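Local atomic coordinates of phospholipase C-beta (PLC-beta) (Sepia officinalis, PDB entry 3QR0), a protein that is a member of the phospholipase C-beta family that combines PH, EF-hand, TIM-barrel and C2 domains in one chain and carries a bound calcium ion. Residues A[632-637]-A[642-647]. Sequence-based numbering, arbitrary orientation.
Sequences LDKRFD and STVDGV
Lys634 and Phe636 meet Val644 and Asp645 in a small contact within one loop, the connection between helix 627-630 and strand 650-660. It rests on one hydrogen bond, the lysine end beside a valine methyl, and one apolar touch. The bond runs from Lys634 NZ to the backbone carbonyl Asp645 O, at 2.9 Å. The ammonium lies in the carbonyl plane, and the C=O...N angle is 146°. Lys634 reaches across with CG anti to its backbone N (chi1 -154°). The chain stays extended up to CE and bends at chi4, which lays the CE-NZ bond side-on to the carbonyl, with Lys634 CE 3.1 Å from Asp645 O. The same ammonium lies against the valine, with Lys634 NZ 3.6 Å from Val644 CG1. The carboxylate of Asp645 is not in contact with it: Asp645 OD2 stays 5.1 Å from Lys634 NZ. Any attraction between these opposite charges is therefore probably a longer-range one.

The two methyls of Val644 divide the work. CG1 faces the lysine end, while CG2 meets the phenylalanine. Phe636 CE1 comes within 3.8 Å of Val644 CG2, and the methyl sits at the ring edge, near the ring plane. Phe636 is buried: Phe628 meets it edge-to-face, and Val561 of helix 557-563 also packs on it. Val644 also touches Leu713.

The carbonyl that receives the lysine belongs to a type II beta turn from Val644 to Val647. Val647 N bonds Val644 O at 3.0 Å and closes this turn. The lysine thus ties the start of the loop to the central peptide of the turn. Gly646 takes the third position with a positive phi of 93°, as is usual in a type II turn, here in a loop that probably connects the TIM-barrel part of the chain with the first strand of the C2 domain.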
ATOM      1  N   LEU A 632     -25.233 -11.670 -12.271  1.00 34.85           N
ATOM      2  CA  LEU A 632     -26.317 -12.215 -11.453  1.00 35.45           C
ATOM      3  C   LEU A 632     -26.745 -13.628 -11.862  1.00 36.49           C
ATOM      4  O   LEU A 632     -27.191 -14.409 -11.024  1.00 36.96           O
ATOM      5  CB  LEU A 632     -27.535 -11.284 -11.498  1.00 35.66           C
ATOM      6  CG  LEU A 632     -27.341  -9.896 -10.880  1.00 34.70           C
ATOM      7  CD1 LEU A 632     -28.591  -9.060 -11.054  1.00 35.18           C
ATOM      8  CD2 LEU A 632     -26.974  -9.995  -9.408  1.00 33.96           C
ATOM      9  N   ASP A 633     -26.603 -13.951 -13.142  1.00 37.27           N
ATOM     10  CA  ASP A 633     -27.051 -15.250 -13.666  1.00 38.40           C
ATOM     11  C   ASP A 633     -25.994 -16.363 -13.558  1.00 37.97           C
ATOM     12  O   ASP A 633     -26.272 -17.510 -13.916  1.00 38.64           O
ATOM     13  CB  ASP A 633     -27.552 -15.115 -15.120  1.00 39.37           C
ATOM     14  CG  ASP A 633     -26.541 -14.443 -16.048  1.00 40.40           C
ATOM     15  OD1 ASP A 633     -25.841 -13.507 -15.606  1.00 42.54           O
ATOM     16  OD2 ASP A 633     -26.462 -14.836 -17.234  1.00 43.46           O
ATOM     17  N   LYS A 634     -24.804 -16.035 -13.049  1.00 36.79           N
ATOM     18  CA  LYS A 634     -23.712 -17.012 -12.946  1.00 36.40           C
ATOM     19  C   LYS A 634     -23.582 -17.571 -11.526  1.00 35.47           C
ATOM     20  O   LYS A 634     -23.660 -16.823 -10.549  1.00 35.30           O
ATOM     21  CB  LYS A 634     -22.384 -16.377 -13.379  1.00 36.06           C
ATOM     22  CG  LYS A 634     -21.358 -17.385 -13.901  1.00 37.24           C
ATOM     23  CD  LYS A 634     -19.997 -16.743 -14.138  1.00 37.88           C
ATOM     24  CE  LYS A 634     -19.169 -17.518 -15.162  1.00 38.91           C
ATOM     25  NZ  LYS A 634     -19.055 -18.971 -14.846  1.00 39.75           N
ATOM     26  N   ARG A 635     -23.401 -18.885 -11.425  1.00 34.78           N
ATOM     27  CA  ARG A 635     -23.093 -19.543 -10.160  1.00 34.12           C
ATOM     28  C   ARG A 635     -21.599 -19.822 -10.122  1.00 33.27           C
ATOM     29  O   ARG A 635     -21.037 -20.302 -11.107  1.00 33.10           O
ATOM     30  CB  ARG A 635     -23.868 -20.856 -10.015  1.00 34.75           C
ATOM     31  CG  ARG A 635     -25.370 -20.681  -9.862  1.00 35.04           C
ATOM     32  CD  ARG A 635     -25.748 -20.202  -8.464  1.00 34.11           C
ATOM     33  NE  ARG A 635     -25.866 -21.298  -7.505  1.00 33.54           N
ATOM     34  CZ  ARG A 635     -26.216 -21.152  -6.228  1.00 33.63           C
ATOM     35  NH1 ARG A 635     -26.477 -19.951  -5.728  1.00 33.13           N
ATOM     36  NH2 ARG A 635     -26.300 -22.217  -5.440  1.00 34.23           N
ATOM     37  N   PHE A 636     -20.964 -19.509  -8.993  1.00 32.15           N
ATOM     38  CA  PHE A 636     -19.518 -19.677  -8.838  1.00 31.26           C
ATOM     39  C   PHE A 636     -19.168 -20.278  -7.474  1.00 30.82           C
ATOM     40  O   PHE A 636     -19.517 -19.720  -6.436  1.00 30.16           O
ATOM     41  CB  PHE A 636     -18.808 -18.335  -9.009  1.00 30.38           C
ATOM     42  CG  PHE A 636     -17.340 -18.382  -8.684  1.00 29.88           C
ATOM     43  CD1 PHE A 636     -16.486 -19.203  -9.405  1.00 29.75           C
ATOM     44  CD2 PHE A 636     -16.814 -17.615  -7.651  1.00 28.84           C
ATOM     45  CE1 PHE A 636     -15.129 -19.254  -9.112  1.00 29.12           C
ATOM     46  CE2 PHE A 636     -15.459 -17.660  -7.350  1.00 28.88           C
ATOM     47  CZ  PHE A 636     -14.614 -18.487  -8.087  1.00 29.07           C
ATOM     48  N   ASP A 637     -18.487 -21.423  -7.500  1.00 30.62           N
ATOM     49  CA  ASP A 637     -17.989 -22.073  -6.297  1.00 30.31           C
ATOM     50  C   ASP A 637     -16.501 -21.729  -6.156  1.00 29.51           C
ATOM     51  O   ASP A 637     -15.679 -22.218  -6.933  1.00 29.13           O
ATOM     52  CB  ASP A 637     -18.202 -23.591  -6.395  1.00 31.12           C
ATOM     53  CG  ASP A 637     -17.719 -24.344  -5.164  1.00 31.56           C
ATOM     54  OD1 ASP A 637     -17.201 -23.712  -4.217  1.00 31.05           O
ATOM     55  OD2 ASP A 637     -17.867 -25.586  -5.145  1.00 33.40           O
ATOM     56  N   SER A 642     -11.270 -26.646 -10.916  1.00 36.08           N
ATOM     57  CA  SER A 642     -11.292 -26.738 -12.369  1.00 36.86           C
ATOM     58  C   SER A 642     -11.513 -25.359 -12.971  1.00 36.11           C
ATOM     59  O   SER A 642     -11.906 -24.416 -12.273  1.00 35.72           O
ATOM     60  CB  SER A 642     -12.401 -27.688 -12.815  1.00 37.63           C
ATOM     61  OG  SER A 642     -13.656 -27.237 -12.332  1.00 38.81           O
ATOM     62  N   THR A 643     -11.274 -25.247 -14.272  1.00 36.48           N
ATOM     63  CA  THR A 643     -11.433 -23.973 -14.969  1.00 36.21           C
ATOM     64  C   THR A 643     -12.886 -23.498 -14.896  1.00 36.21           C
ATOM     65  O   THR A 643     -13.819 -24.303 -14.907  1.00 36.76           O
ATOM     66  CB  THR A 643     -10.992 -24.060 -16.444  1.00 36.54           C
ATOM     67  OG1 THR A 643     -11.828 -24.988 -17.138  1.00 37.88           O
ATOM     68  CG2 THR A 643      -9.540 -24.507 -16.552  1.00 36.41           C
ATOM     69  N   VAL A 644     -13.060 -22.186 -14.794  1.00 35.78           N
ATOM     70  CA  VAL A 644     -14.375 -21.570 -14.702  1.00 35.99           C
ATOM     71  C   VAL A 644     -14.800 -21.108 -16.094  1.00 36.50           C
ATOM     72  O   VAL A 644     -14.039 -20.429 -16.781  1.00 36.00           O
ATOM     73  CB  VAL A 644     -14.348 -20.377 -13.714  1.00 35.11           C
ATOM     74  CG1 VAL A 644     -15.685 -19.654 -13.683  1.00 34.80           C
ATOM     75  CG2 VAL A 644     -13.965 -20.864 -12.323  1.00 35.02           C
ATOM     76  N   ASP A 645     -16.009 -21.490 -16.505  1.00 37.66           N
ATOM     77  CA  ASP A 645     -16.542 -21.132 -17.822  1.00 38.41           C
ATOM     78  C   ASP A 645     -16.594 -19.614 -17.950  1.00 37.45           C
ATOM     79  O   ASP A 645     -17.181 -18.940 -17.107  1.00 37.05           O
ATOM     80  CB  ASP A 645     -17.943 -21.729 -18.003  1.00 39.54           C
ATOM     81  CG  ASP A 645     -18.517 -21.495 -19.396  1.00 42.16           C
ATOM     82  OD1 ASP A 645     -17.818 -21.762 -20.403  1.00 45.30           O
ATOM     83  OD2 ASP A 645     -19.690 -21.063 -19.486  1.00 45.33           O
ATOM     84  N   GLY A 646     -15.967 -19.086 -18.997  1.00 36.90           N
ATOM     85  CA  GLY A 646     -15.957 -17.645 -19.253  1.00 36.17           C
ATOM     86  C   GLY A 646     -14.758 -16.919 -18.671  1.00 35.04           C
ATOM     87  O   GLY A 646     -14.624 -15.712 -18.856  1.00 34.87           O
ATOM     88  N   VAL A 647     -13.893 -17.647 -17.966  1.00 34.25           N
ATOM     89  CA  VAL A 647     -12.681 -17.086 -17.369  1.00 33.05           C
ATOM     90  C   VAL A 647     -11.486 -17.912 -17.829  1.00 33.00           C
ATOM     91  O   VAL A 647     -11.430 -19.117 -17.586  1.00 33.09           O
ATOM     92  CB  VAL A 647     -12.745 -17.128 -15.827  1.00 32.67           C
ATOM     93  CG1 VAL A 647     -11.428 -16.672 -15.217  1.00 31.75           C
ATOM     94  CG2 VAL A 647     -13.917 -16.289 -15.315  1.00 32.26           C
TER